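PDB 1VB5: translation initiation factor eIF-2B from Pyrococcus horikoshii, which probably serves as the regulatory subunit of archaeal initiation factor 2B and promotes exchange of GDP for GTP on initiation factor 2. Local coordinates for residues 113-118 against 150-155; 124-129 against 154-159; 137-142 against 162-167; 173-178 against 210-215. All blocks are in the same frame, centred on the assembly; numbering follows the deposited sequence.

Contact 1: 113-118 against 150-155; sequences IITHSF and LHLARE
His151 NE2 is hydrogen-bonded to Lys19 NZ, and this polar corner of the imidazole also lies 3.6 Å from Phe118 CZ. The neighbouring ring atom makes the main contact: His151 CD2 sits 3.4 Å above the plane of the Phe118 ring and over its centre, which accounts for its similar distances to all six ring carbons. With ring centroids 4.5 Å apart and planes inclined at 60°, the pair is an edge-to-face stack in which the histidine supplies the edge and the phenylalanine the face. Phe118 reaches the helix because its CG stands anti to the backbone N (chi1 176°), and Leu152 CB meets the rim of the same ring in its plane, 3.9 Å from Phe118 CD1. Helix 148-158 is thereby laid against the C-terminal end of strand 111-115 and the loop that follows, within a Rossmann-like alpha/beta domain where this strand lies inside the parallel sheet. Nearer the sheet, Leu152 CD1 and Thr115 CG2 approach tip to tip at 3.7 Å, an apolar touch of two methyls; Thr115 OG1 is hydrogen-bonded to Ile182 O of the neighbouring strand 180-183. Leu152 CD1 also lies 4.1 Å from Ser117 O. Leu123 from helix 120-131 packs on both Phe118 and Leu152, while Leu140 of strand 136-141 borders Leu152.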
loop_
_atom_site.group_PDB
_atom_site.type_symbol
_atom_site.label_atom_id
_atom_site.label_comp_id
_atom_site.label_asym_id
_atom_site.label_seq_id
_atom_site.Cartn_x
_atom_site.Cartn_y
_atom_site.Cartn_z
ATOM N N ILE B 113 -14.890 10.910 -0.058
ATOM C CA ILE B 113 -13.510 11.384 -0.115
ATOM C C ILE B 113 -12.497 10.341 0.350
ATOM O O ILE B 113 -12.626 9.786 1.438
ATOM C CB ILE B 113 -13.333 12.641 0.767
ATOM C CG1 ILE B 113 -14.393 13.687 0.407
ATOM C CG2 ILE B 113 -11.933 13.217 0.590
ATOM C CD1 ILE B 113 -14.481 14.837 1.412
ATOM N N ILE B 114 -11.492 10.071 -0.473
ATOM C CA ILE B 114 -10.466 9.115 -0.090
ATOM C C ILE B 114 -9.187 9.902 0.124
ATOM O O ILE B 114 -8.897 10.850 -0.616
ATOM C CB ILE B 114 -10.244 8.024 -1.172
ATOM C CG1 ILE B 114 -9.260 6.974 -0.650
ATOM C CG2 ILE B 114 -9.709 8.645 -2.450
ATOM C CD1 ILE B 114 -9.236 5.687 -1.467
ATOM N N THR B 115 -8.433 9.527 1.151
ATOM C CA THR B 115 -7.193 10.216 1.460
ATOM C C THR B 115 -6.176 9.206 1.975
ATOM O O THR B 115 -6.507 8.036 2.183
ATOM C CB THR B 115 -7.426 11.341 2.519
ATOM O OG1 THR B 115 -6.239 12.141 2.641
ATOM C CG2 THR B 115 -7.784 10.744 3.876
ATOM N N HIS B 116 -4.947 9.664 2.185
ATOM C CA HIS B 116 -3.860 8.801 2.641
ATOM C C HIS B 116 -3.023 9.565 3.662
ATOM O O HIS B 116 -2.861 10.778 3.551
ATOM C CB HIS B 116 -3.011 8.384 1.424
ATOM C CG HIS B 116 -1.781 7.597 1.763
ATOM N ND1 HIS B 116 -1.818 6.433 2.499
ATOM C CD2 HIS B 116 -0.480 7.802 1.448
ATOM C CE1 HIS B 116 -0.592 5.955 2.625
ATOM N NE2 HIS B 116 0.238 6.766 1.996
ATOM N N SER B 117 -2.518 8.850 4.664
ATOM C CA SER B 117 -1.703 9.435 5.723
ATOM C C SER B 117 -2.464 10.508 6.518
ATOM O O SER B 117 -3.693 10.573 6.465
ATOM C CB SER B 117 -0.428 10.030 5.126
ATOM O OG SER B 117 0.487 10.388 6.144
ATOM N N PHE B 118 -1.730 11.336 7.258
ATOM C CA PHE B 118 -2.338 12.395 8.059
ATOM C C PHE B 118 -1.840 13.776 7.658
ATOM O O PHE B 118 -0.638 14.007 7.528
ATOM C CB PHE B 118 -2.057 12.191 9.553
ATOM C CG PHE B 118 -2.591 13.308 10.428
ATOM C CD1 PHE B 118 -3.957 13.439 10.654
ATOM C CD2 PHE B 118 -1.728 14.261 10.971
ATOM C CE1 PHE B 118 -4.466 14.502 11.407
ATOM C CE2 PHE B 118 -2.219 15.332 11.726
ATOM C CZ PHE B 118 -3.595 15.455 11.944
ATOM N N LEU B 150 -4.556 6.402 11.669
ATOM C CA LEU B 150 -5.488 6.135 12.751
ATOM C C LEU B 150 -5.677 7.415 13.548
ATOM O O LEU B 150 -6.725 7.626 14.147
ATOM C CB LEU B 150 -4.978 4.996 13.644
ATOM C CG LEU B 150 -4.918 3.638 12.931
ATOM C CD1 LEU B 150 -4.339 2.577 13.868
ATOM C CD2 LEU B 150 -6.323 3.242 12.476
ATOM N N HIS B 151 -4.663 8.275 13.553
ATOM C CA HIS B 151 -4.790 9.545 14.252
ATOM C C HIS B 151 -5.875 10.360 13.528
ATOM O O HIS B 151 -6.691 11.023 14.161
ATOM C CB HIS B 151 -3.460 10.300 14.237
ATOM C CG HIS B 151 -3.552 11.693 14.781
ATOM N ND1 HIS B 151 -4.129 11.980 16.000
ATOM C CD2 HIS B 151 -3.146 12.879 14.270
ATOM C CE1 HIS B 151 -4.077 13.283 16.214
ATOM N NE2 HIS B 151 -3.485 13.851 15.179
ATOM N N LEU B 152 -5.889 10.291 12.198
ATOM C CA LEU B 152 -6.891 11.005 11.407
ATOM C C LEU B 152 -8.279 10.470 11.774
ATOM O O LEU B 152 -9.226 11.240 11.953
ATOM C CB LEU B 152 -6.656 10.782 9.908
ATOM C CG LEU B 152 -7.216 11.766 8.868
ATOM C CD1 LEU B 152 -7.595 10.987 7.604
ATOM C CD2 LEU B 152 -8.416 12.519 9.392
ATOM N N ALA B 153 -8.391 9.148 11.878
ATOM C CA ALA B 153 -9.656 8.505 12.224
ATOM C C ALA B 153 -10.171 8.960 13.597
ATOM O O ALA B 153 -11.366 9.184 13.767
ATOM C CB ALA B 153 -9.496 6.978 12.195
ATOM N N ARG B 154 -9.272 9.086 14.569
ATOM C CA ARG B 154 -9.647 9.542 15.908
ATOM C C ARG B 154 -10.217 10.960 15.828
ATOM O O ARG B 154 -11.187 11.288 16.506
ATOM C CB ARG B 154 -8.428 9.565 16.850
ATOM C CG ARG B 154 -8.070 8.246 17.560
ATOM C CD ARG B 154 -7.681 7.159 16.581
ATOM N NE ARG B 154 -6.566 6.316 17.032
ATOM C CZ ARG B 154 -5.352 6.764 17.352
ATOM N NH1 ARG B 154 -5.066 8.062 17.291
ATOM N NH2 ARG B 154 -4.404 5.903 17.702
ATOM N N GLU B 155 -9.598 11.800 15.004
ATOM C CA GLU B 155 -10.035 13.179 14.853
ATOM C C GLU B 155 -11.371 13.293 14.135
ATOM O O GLU B 155 -12.200 14.130 14.500
ATOM C CB GLU B 155 -8.976 13.996 14.110
ATOM C CG GLU B 155 -7.651 14.108 14.854
ATOM C CD GLU B 155 -7.759 14.913 16.143
ATOM O OE1 GLU B 155 -6.813 14.865 16.954
ATOM O OE2 GLU B 155 -8.784 15.596 16.348
#

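Contact 2: 124-129 against 154-159; sequences EIIRTA and RELEFS
Arg127 runs almost straight from CG to NE (chi2 176°), whereas Glu155 folds at its second torsion (chi2 -66°), and together these shapes carry the guanidinium to the carboxylate across the gap between two helices. The helices, 120-131 and 148-158, lie side by side in the Rossmann-like domain, both packed on strand 136-141; the axes of their short segments are 11.1 Å apart and nearly parallel, at 15°. Arg127 NH2 forms a salt bridge with Glu155 OE2 at 2.7 Å, meeting the oxygen on its anti side, with the two flat groups nearly perpendicular. Arg127 NE donates to Ser159 OG, also at 2.7 Å, the hydroxyl oxygen lying somewhat out of the guanidinium plane. The third nitrogen, Arg127 NH1, is salt-bridged to Glu124 OE2 at 3.2 Å, the oxygen lying close to the guanidinium plane. All three nitrogens are thus used, which should restrict rotation of the group and balance its charge between two glutamates. Beneath this polar layer, Ile126 CG2 touches Leu156 CD2 at 3.7 Å, the side chains crossing at about a right angle. Arg127 NH2 and Ser159 N both donate to Glu155 O, arriving from opposite faces of its carbonyl plane.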
loop_
_atom_site.group_PDB
_atom_site.type_symbol
_atom_site.label_atom_id
_atom_site.label_comp_id
_atom_site.label_asym_id
_atom_site.label_seq_id
_atom_site.Cartn_x
_atom_site.Cartn_y
_atom_site.Cartn_z
ATOM N N GLU B 124 -8.665 19.919 8.291
ATOM C CA GLU B 124 -9.442 21.145 8.449
ATOM C C GLU B 124 -10.351 21.389 7.256
ATOM O O GLU B 124 -11.411 22.009 7.391
ATOM C CB GLU B 124 -8.529 22.350 8.684
ATOM C CG GLU B 124 -7.941 22.382 10.090
ATOM C CD GLU B 124 -8.991 22.132 11.170
ATOM O OE1 GLU B 124 -10.029 22.831 11.169
ATOM O OE2 GLU B 124 -8.776 21.240 12.025
ATOM N N ILE B 125 -9.948 20.901 6.087
ATOM C CA ILE B 125 -10.778 21.046 4.898
ATOM C C ILE B 125 -12.041 20.227 5.138
ATOM O O ILE B 125 -13.159 20.687 4.909
ATOM C CB ILE B 125 -10.082 20.488 3.625
ATOM C CG1 ILE B 125 -8.921 21.399 3.215
ATOM C CG2 ILE B 125 -11.090 20.368 2.485
ATOM C CD1 ILE B 125 -8.166 20.916 1.979
ATOM N N ILE B 126 -11.846 19.001 5.603
ATOM C CA ILE B 126 -12.958 18.100 5.861
ATOM C C ILE B 126 -13.898 18.632 6.949
ATOM O O ILE B 126 -15.119 18.589 6.800
ATOM C CB ILE B 126 -12.418 16.691 6.220
ATOM C CG1 ILE B 126 -11.900 16.015 4.942
ATOM C CG2 ILE B 126 -13.491 15.850 6.869
ATOM C CD1 ILE B 126 -11.137 14.706 5.178
ATOM N N ARG B 127 -13.327 19.146 8.030
ATOM C CA ARG B 127 -14.118 19.684 9.128
ATOM C C ARG B 127 -14.923 20.914 8.718
ATOM O O ARG B 127 -16.078 21.069 9.121
ATOM C CB ARG B 127 -13.211 20.031 10.308
ATOM C CG ARG B 127 -12.781 18.824 11.124
ATOM C CD ARG B 127 -11.801 19.205 12.219
ATOM N NE ARG B 127 -11.666 18.121 13.184
ATOM C CZ ARG B 127 -10.665 18.005 14.049
ATOM N NH1 ARG B 127 -9.695 18.909 14.074
ATOM N NH2 ARG B 127 -10.633 16.973 14.884
ATOM N N THR B 128 -14.310 21.787 7.922
ATOM C CA THR B 128 -14.990 22.992 7.469
ATOM C C THR B 128 -16.164 22.621 6.566
ATOM O O THR B 128 -17.219 23.254 6.613
ATOM C CB THR B 128 -14.032 23.930 6.693
ATOM O OG1 THR B 128 -12.984 24.375 7.565
ATOM C CG2 THR B 128 -14.789 25.147 6.153
ATOM N N ALA B 129 -15.982 21.588 5.747
ATOM C CA ALA B 129 -17.046 21.153 4.845
ATOM C C ALA B 129 -18.224 20.617 5.653
ATOM O O ALA B 129 -19.383 20.883 5.328
ATOM C CB ALA B 129 -16.527 20.074 3.885
ATOM N N ARG B 154 -9.272 9.086 14.569
ATOM C CA ARG B 154 -9.647 9.542 15.908
ATOM C C ARG B 154 -10.217 10.960 15.828
ATOM O O ARG B 154 -11.187 11.288 16.506
ATOM C CB ARG B 154 -8.428 9.565 16.850
ATOM C CG ARG B 154 -8.070 8.246 17.560
ATOM C CD ARG B 154 -7.681 7.159 16.581
ATOM N NE ARG B 154 -6.566 6.316 17.032
ATOM C CZ ARG B 154 -5.352 6.764 17.352
ATOM N NH1 ARG B 154 -5.066 8.062 17.291
ATOM N NH2 ARG B 154 -4.404 5.903 17.702
ATOM N N GLU B 155 -9.598 11.800 15.004
ATOM C CA GLU B 155 -10.035 13.179 14.853
ATOM C C GLU B 155 -11.371 13.293 14.135
ATOM O O GLU B 155 -12.200 14.130 14.500
ATOM C CB GLU B 155 -8.976 13.996 14.110
ATOM C CG GLU B 155 -7.651 14.108 14.854
ATOM C CD GLU B 155 -7.759 14.913 16.143
ATOM O OE1 GLU B 155 -6.813 14.865 16.954
ATOM O OE2 GLU B 155 -8.784 15.596 16.348
ATOM N N LEU B 156 -11.579 12.459 13.117
ATOM C CA LEU B 156 -12.826 12.484 12.359
ATOM C C LEU B 156 -13.963 12.000 13.245
ATOM O O LEU B 156 -15.095 12.461 13.133
ATOM C CB LEU B 156 -12.723 11.596 11.112
ATOM C CG LEU B 156 -11.834 12.103 9.970
ATOM C CD1 LEU B 156 -11.801 11.079 8.846
ATOM C CD2 LEU B 156 -12.373 13.432 9.451
ATOM N N GLU B 157 -13.646 11.060 14.128
ATOM C CA GLU B 157 -14.635 10.525 15.051
ATOM C C GLU B 157 -15.020 11.636 16.031
ATOM O O GLU B 157 -16.192 11.816 16.349
ATOM C CB GLU B 157 -14.047 9.332 15.801
ATOM C CG GLU B 157 -15.039 8.556 16.637
ATOM C CD GLU B 157 -14.421 7.288 17.203
ATOM O OE1 GLU B 157 -13.454 7.401 17.993
ATOM O OE2 GLU B 157 -14.893 6.180 16.853
ATOM N N PHE B 158 -14.024 12.383 16.497
ATOM C CA PHE B 158 -14.259 13.483 17.429
ATOM C C PHE B 158 -15.241 14.475 16.798
ATOM O O PHE B 158 -16.143 14.989 17.459
ATOM C CB PHE B 158 -12.933 14.196 17.735
ATOM C CG PHE B 158 -13.063 15.364 18.684
ATOM C CD1 PHE B 158 -13.025 15.168 20.063
ATOM C CD2 PHE B 158 -13.206 16.662 18.197
ATOM C CE1 PHE B 158 -13.124 16.249 20.946
ATOM C CE2 PHE B 158 -13.307 17.752 19.066
ATOM C CZ PHE B 158 -13.266 17.545 20.445
ATOM N N SER B 159 -15.072 14.718 15.503
ATOM C CA SER B 159 -15.912 15.669 14.788
ATOM C C SER B 159 -17.252 15.124 14.290
ATOM O O SER B 159 -18.057 15.875 13.741
ATOM C CB SER B 159 -15.121 16.257 13.617
ATOM O OG SER B 159 -13.951 16.917 14.080
#

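Contact 3: 137-142 against 162-167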
loop_
_atom_site.group_PDB
_atom_site.type_symbol
_atom_site.label_atom_id
_atom_site.label_comp_id
_atom_site.label_asym_id
_atom_site.label_seq_id
_atom_site.Cartn_x
_atom_site.Cartn_y
_atom_site.Cartn_z
ATOM N N LYS B 137 -18.687 11.052 3.107
ATOM C CA LYS B 137 -18.047 9.983 3.860
ATOM C C LYS B 137 -16.573 10.014 3.489
ATOM O O LYS B 137 -16.207 10.469 2.404
ATOM C CB LYS B 137 -18.635 8.618 3.482
ATOM C CG LYS B 137 -20.138 8.497 3.687
ATOM C CD LYS B 137 -20.665 7.167 3.154
ATOM C CE LYS B 137 -22.192 7.132 3.163
ATOM N NZ LYS B 137 -22.732 5.867 2.575
ATOM N N VAL B 138 -15.729 9.521 4.383
ATOM C CA VAL B 138 -14.303 9.509 4.129
ATOM C C VAL B 138 -13.700 8.108 4.186
ATOM O O VAL B 138 -14.045 7.301 5.045
ATOM C CB VAL B 138 -13.556 10.397 5.144
ATOM C CG1 VAL B 138 -12.063 10.398 4.840
ATOM C CG2 VAL B 138 -14.113 11.812 5.103
ATOM N N ILE B 139 -12.808 7.827 3.245
ATOM C CA ILE B 139 -12.105 6.556 3.206
ATOM C C ILE B 139 -10.664 6.969 3.428
ATOM O O ILE B 139 -10.146 7.833 2.719
ATOM C CB ILE B 139 -12.249 5.850 1.834
ATOM C CG1 ILE B 139 -13.726 5.561 1.551
ATOM C CG2 ILE B 139 -11.451 4.554 1.834
ATOM C CD1 ILE B 139 -14.014 5.079 0.139
ATOM N N LEU B 140 -10.020 6.378 4.427
ATOM C CA LEU B 140 -8.638 6.720 4.726
ATOM C C LEU B 140 -7.814 5.481 5.037
ATOM O O LEU B 140 -8.347 4.463 5.465
ATOM C CB LEU B 140 -8.602 7.685 5.906
ATOM C CG LEU B 140 -9.204 7.136 7.196
ATOM C CD1 LEU B 140 -8.082 6.707 8.129
ATOM C CD2 LEU B 140 -10.065 8.201 7.849
ATOM N N THR B 141 -6.507 5.579 4.828
ATOM C CA THR B 141 -5.609 4.462 5.069
ATOM C C THR B 141 -4.998 4.550 6.456
ATOM O O THR B 141 -4.830 5.642 6.993
ATOM C CB THR B 141 -4.450 4.445 4.054
ATOM O OG1 THR B 141 -3.624 5.601 4.259
ATOM C CG2 THR B 141 -4.979 4.457 2.644
ATOM N N GLU B 142 -4.664 3.395 7.029
ATOM C CA GLU B 142 -4.048 3.354 8.348
ATOM C C GLU B 142 -2.650 3.972 8.253
ATOM O O GLU B 142 -2.152 4.547 9.226
ATOM C CB GLU B 142 -3.968 1.911 8.850
ATOM C CG GLU B 142 -3.134 0.989 7.988
ATOM C CD GLU B 142 -3.307 -0.481 8.369
ATOM O OE1 GLU B 142 -2.634 -1.343 7.757
ATOM O OE2 GLU B 142 -4.114 -0.773 9.277
ATOM N N GLU B 162 -18.387 10.702 9.227
ATOM C CA GLU B 162 -18.426 9.293 8.858
ATOM C C GLU B 162 -17.150 8.897 8.109
ATOM O O GLU B 162 -16.715 9.593 7.194
ATOM C CB GLU B 162 -19.656 9.013 7.989
ATOM C CG GLU B 162 -20.045 7.543 7.940
ATOM C CD GLU B 162 -21.172 7.264 6.957
ATOM O OE1 GLU B 162 -22.153 8.045 6.934
ATOM O OE2 GLU B 162 -21.077 6.258 6.217
ATOM N N PHE B 163 -16.546 7.781 8.503
ATOM C CA PHE B 163 -15.319 7.337 7.849
ATOM C C PHE B 163 -15.166 5.830 7.857
ATOM O O PHE B 163 -15.800 5.130 8.646
ATOM C CB PHE B 163 -14.094 7.976 8.519
ATOM C CG PHE B 163 -13.836 7.483 9.917
ATOM C CD1 PHE B 163 -13.144 6.294 10.134
ATOM C CD2 PHE B 163 -14.307 8.194 11.016
ATOM C CE1 PHE B 163 -12.925 5.820 11.428
ATOM C CE2 PHE B 163 -14.093 7.729 12.311
ATOM C CZ PHE B 163 -13.401 6.539 12.519
ATOM N N GLU B 164 -14.296 5.353 6.976
ATOM C CA GLU B 164 -13.997 3.938 6.828
ATOM C C GLU B 164 -12.477 3.861 6.718
ATOM O O GLU B 164 -11.872 4.654 6.000
ATOM C CB GLU B 164 -14.647 3.422 5.543
ATOM C CG GLU B 164 -14.848 1.929 5.468
ATOM C CD GLU B 164 -15.521 1.505 4.170
ATOM O OE1 GLU B 164 -15.970 0.340 4.086
ATOM O OE2 GLU B 164 -15.598 2.332 3.232
ATOM N N VAL B 165 -11.854 2.931 7.436
ATOM C CA VAL B 165 -10.402 2.785 7.383
ATOM C C VAL B 165 -9.996 1.551 6.573
ATOM O O VAL B 165 -10.638 0.509 6.660
ATOM C CB VAL B 165 -9.785 2.625 8.788
ATOM C CG1 VAL B 165 -8.262 2.700 8.688
ATOM C CG2 VAL B 165 -10.319 3.686 9.723
ATOM N N ILE B 166 -8.928 1.673 5.790
ATOM C CA ILE B 166 -8.439 0.558 4.985
ATOM C C ILE B 166 -6.924 0.465 5.139
ATOM O O ILE B 166 -6.301 1.343 5.746
ATOM C CB ILE B 166 -8.774 0.742 3.469
ATOM C CG1 ILE B 166 -8.029 1.956 2.899
ATOM C CG2 ILE B 166 -10.272 0.918 3.278
ATOM C CD1 ILE B 166 -8.261 2.188 1.394
ATOM N N THR B 167 -6.336 -0.611 4.620
ATOM C CA THR B 167 -4.882 -0.773 4.671
ATOM C C THR B 167 -4.368 -0.062 3.426
ATOM O O THR B 167 -5.136 0.169 2.493
ATOM C CB THR B 167 -4.475 -2.251 4.592
ATOM O OG1 THR B 167 -4.948 -2.801 3.363
ATOM C CG2 THR B 167 -5.073 -3.036 5.760
#
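Five backbone hydrogen bonds join Val138, Leu140 and Glu142 to residues 162-167, alternating in the parallel pattern: Leu140, for instance, donates from N to Glu164 O at 3.0 Å and accepts at O from Ile166 N at 2.9 Å. The Val138 O to Glu164 N bond is the shortest, 2.8 Å, with the donor nearly in line with the carbonyl. Strands 136-141 and 163-166 are the two ends of a beta-alpha-beta unit closed by helix 148-158. Apolar contacts divide by face. Toward that helix, Leu140 CG stands between its backbone N and carbonyl carbon (chi1 60°), from where CD1 lies 4.0 Å from Val165 CG1 and CD2 4.1 Å from Phe163 CB; on the other face, Ile139 CG2 meets Ile166 CD1 at 4.0 Å. Among charged groups, Lys137 and Glu162 lie alongside, yet Lys137 NZ stays 4.0 Å from Glu162 OE2, beyond a salt bridge. Glu164 OE1 and Glu142 OE2 are instead salt-bridged to Arg247 and Arg241 of the second subunit, which also hydrogen-bonds to the Val165 backbone.

Contact 4: 173-178 against 210-215; sequences LFCREA and NAIPFY
The CA atoms come nearest at Arg176 and Asn210, 6.2 Å apart, and at Cys175 and Ile212, 7.0 Å; between Asn210 and Ile212, Ala211 takes a positive phi of 53° as the C-prime residue of a Schellman motif ending helix 200-209. This reversal turns the chain so that the side chain of Ile212 points at Cys175 in the 173-178 segment. Ile212 CD1 lies 3.3 Å from Cys175 CB, tighter than normal carbon packing, but CD1 is also modelled implausibly near the Cys175 carbonyl, so its exact position is doubtful. The other branch, Ile212 CG2, faces Ala178 CB more loosely at 4.5 Å, and Ile212 CG1 is 3.9 Å from Ala178 O. Both segments lead into neighbouring parallel strands of the Rossmann-like sheet, 180-183 and 214-217, so the contact lies where the chain enters each strand. Cys175 SG is bonded in a disulfide to Cys207 SG, which covalently ties the 173-178 segment to helix 200-209 next to Ile212. Asn210 OD1 rests 3.6 Å from the aliphatic CG of Arg176. The guanidinium and amide planes are inclined at 62°, and the arginine chain bends at its third torsion (chi3 44°). Asn210 ND2 is hydrogen-bonded to Ala206 O, one turn back, while Tyr201 of the second subunit packs on Asn210.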
loop_
_atom_site.group_PDB
_atom_site.type_symbol
_atom_site.label_atom_id
_atom_site.label_comp_id
_atom_site.label_asym_id
_atom_site.label_seq_id
_atom_site.Cartn_x
_atom_site.Cartn_y
_atom_site.Cartn_z
ATOM N N LEU B 173 -8.558 -0.737 -4.623
ATOM C CA LEU B 173 -9.911 -1.273 -4.547
ATOM C C LEU B 173 -10.905 -0.180 -4.179
ATOM O O LEU B 173 -12.060 -0.217 -4.594
ATOM C CB LEU B 173 -9.993 -2.381 -3.499
ATOM C CG LEU B 173 -9.354 -3.719 -3.861
ATOM C CD1 LEU B 173 -9.095 -4.509 -2.584
ATOM C CD2 LEU B 173 -10.273 -4.482 -4.825
ATOM N N PHE B 174 -10.462 0.792 -3.393
ATOM C CA PHE B 174 -11.372 1.852 -2.995
ATOM C C PHE B 174 -11.406 3.176 -3.782
ATOM O O PHE B 174 -12.366 3.920 -3.601
ATOM C CB PHE B 174 -11.215 2.137 -1.496
ATOM C CG PHE B 174 -11.737 1.031 -0.614
ATOM C CD1 PHE B 174 -10.955 -0.085 -0.328
ATOM C CD2 PHE B 174 -13.026 1.096 -0.091
ATOM C CE1 PHE B 174 -11.447 -1.126 0.467
ATOM C CE2 PHE B 174 -13.532 0.061 0.707
ATOM C CZ PHE B 174 -12.739 -1.052 0.986
ATOM N N CYS B 175 -10.412 3.500 -4.628
ATOM C CA CYS B 175 -10.518 4.767 -5.392
ATOM C C CYS B 175 -11.861 4.586 -6.106
ATOM O O CYS B 175 -12.655 5.521 -6.213
ATOM C CB CYS B 175 -9.399 4.991 -6.467
ATOM S SG CYS B 175 -7.854 5.927 -6.057
ATOM N N ARG B 176 -12.105 3.356 -6.559
ATOM C CA ARG B 176 -13.335 2.976 -7.252
ATOM C C ARG B 176 -14.611 3.504 -6.594
ATOM O O ARG B 176 -15.512 3.983 -7.278
ATOM C CB ARG B 176 -13.423 1.446 -7.345
ATOM C CG ARG B 176 -12.723 0.854 -8.563
ATOM C CD ARG B 176 -12.333 -0.609 -8.372
ATOM N NE ARG B 176 -13.390 -1.413 -7.765
ATOM C CZ ARG B 176 -13.363 -2.741 -7.676
ATOM N NH1 ARG B 176 -12.333 -3.424 -8.160
ATOM N NH2 ARG B 176 -14.364 -3.390 -7.096
ATOM N N GLU B 177 -14.683 3.407 -5.271
ATOM C CA GLU B 177 -15.854 3.860 -4.527
ATOM C C GLU B 177 -15.840 5.373 -4.299
ATOM O O GLU B 177 -16.885 5.993 -4.130
ATOM C CB GLU B 177 -15.909 3.152 -3.168
ATOM C CG GLU B 177 -15.650 1.654 -3.232
ATOM C CD GLU B 177 -16.770 0.883 -3.911
ATOM O OE1 GLU B 177 -16.573 -0.321 -4.192
ATOM O OE2 GLU B 177 -17.847 1.475 -4.155
ATOM N N ALA B 178 -14.649 5.959 -4.285
ATOM C CA ALA B 178 -14.507 7.390 -4.046
ATOM C C ALA B 178 -15.003 8.221 -5.213
ATOM O O ALA B 178 -15.077 7.733 -6.338
ATOM C CB ALA B 178 -13.048 7.727 -3.761
ATOM N N ASN B 210 -9.234 5.174 -12.706
ATOM C CA ASN B 210 -10.674 5.099 -12.475
ATOM C C ASN B 210 -11.395 6.446 -12.615
ATOM O O ASN B 210 -12.544 6.588 -12.189
ATOM C CB ASN B 210 -10.940 4.496 -11.084
ATOM C CG ASN B 210 -10.507 3.030 -10.987
ATOM O OD1 ASN B 210 -11.161 2.141 -11.539
ATOM N ND2 ASN B 210 -9.391 2.776 -10.296
ATOM N N ALA B 211 -10.722 7.427 -13.213
ATOM C CA ALA B 211 -11.308 8.753 -13.417
ATOM C C ALA B 211 -11.861 9.384 -12.140
ATOM O O ALA B 211 -13.029 9.760 -12.065
ATOM C CB ALA B 211 -12.409 8.677 -14.474
ATOM N N ILE B 212 -11.006 9.489 -11.136
ATOM C CA ILE B 212 -11.373 10.094 -9.868
ATOM C C ILE B 212 -10.473 11.314 -9.687
ATOM O O ILE B 212 -9.255 11.185 -9.589
ATOM C CB ILE B 212 -11.155 9.096 -8.709
ATOM C CG1 ILE B 212 -12.124 7.928 -8.876
ATOM C CG2 ILE B 212 -11.392 9.777 -7.363
ATOM C CD1 ILE B 212 -11.589 6.644 -8.353
ATOM N N PRO B 213 -11.063 12.518 -9.672
ATOM C CA PRO B 213 -10.263 13.734 -9.502
ATOM C C PRO B 213 -9.392 13.697 -8.260
ATOM O O PRO B 213 -9.867 13.465 -7.149
ATOM C CB PRO B 213 -11.308 14.858 -9.490
ATOM C CG PRO B 213 -12.622 14.152 -9.252
ATOM C CD PRO B 213 -12.474 12.837 -9.936
ATOM N N PHE B 214 -8.105 13.935 -8.475
ATOM C CA PHE B 214 -7.094 13.895 -7.422
ATOM C C PHE B 214 -6.589 15.296 -7.071
ATOM O O PHE B 214 -5.904 15.931 -7.872
ATOM C CB PHE B 214 -5.925 13.033 -7.918
ATOM C CG PHE B 214 -4.928 12.660 -6.857
ATOM C CD1 PHE B 214 -5.080 11.487 -6.124
ATOM C CD2 PHE B 214 -3.800 13.441 -6.642
ATOM C CE1 PHE B 214 -4.116 11.094 -5.202
ATOM C CE2 PHE B 214 -2.827 13.058 -5.719
ATOM C CZ PHE B 214 -2.988 11.878 -4.999
ATOM N N TYR B 215 -6.909 15.772 -5.869
ATOM C CA TYR B 215 -6.465 17.099 -5.446
ATOM C C TYR B 215 -5.448 17.044 -4.324
ATOM O O TYR B 215 -5.502 16.170 -3.452
ATOM C CB TYR B 215 -7.650 17.958 -4.995
ATOM C CG TYR B 215 -8.526 18.455 -6.123
ATOM C CD1 TYR B 215 -9.519 17.640 -6.683
ATOM C CD2 TYR B 215 -8.361 19.743 -6.634
ATOM C CE1 TYR B 215 -10.328 18.110 -7.724
ATOM C CE2 TYR B 215 -9.156 20.217 -7.673
ATOM C CZ TYR B 215 -10.138 19.405 -8.210
ATOM O OH TYR B 215 -10.952 19.908 -9.207
#

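How the contacts relate
All four contacts belong to one Rossmann-like domain. Contacts 1 and 2 share helix 148-158 and have centres 9 Å apart; contact 3 pairs the strands before and after that helix, its centre 7 Å from contact 1, with segments alternating along the chain. Leu156 of contact 2 packs on Leu140 and Phe163 of contact 3. Contact 4 follows in series, 13 Å from contact 3 and about 20 Å from contact 2 between centres. It lies against the face of the sheet that bears Ile139 and Ile166, where Phe174 touches both. Helices thus cover both faces of the sheet, and contacts 3 and 4, and Leu150 of contact 1, also meet the second subunit, linking this core to the dimer.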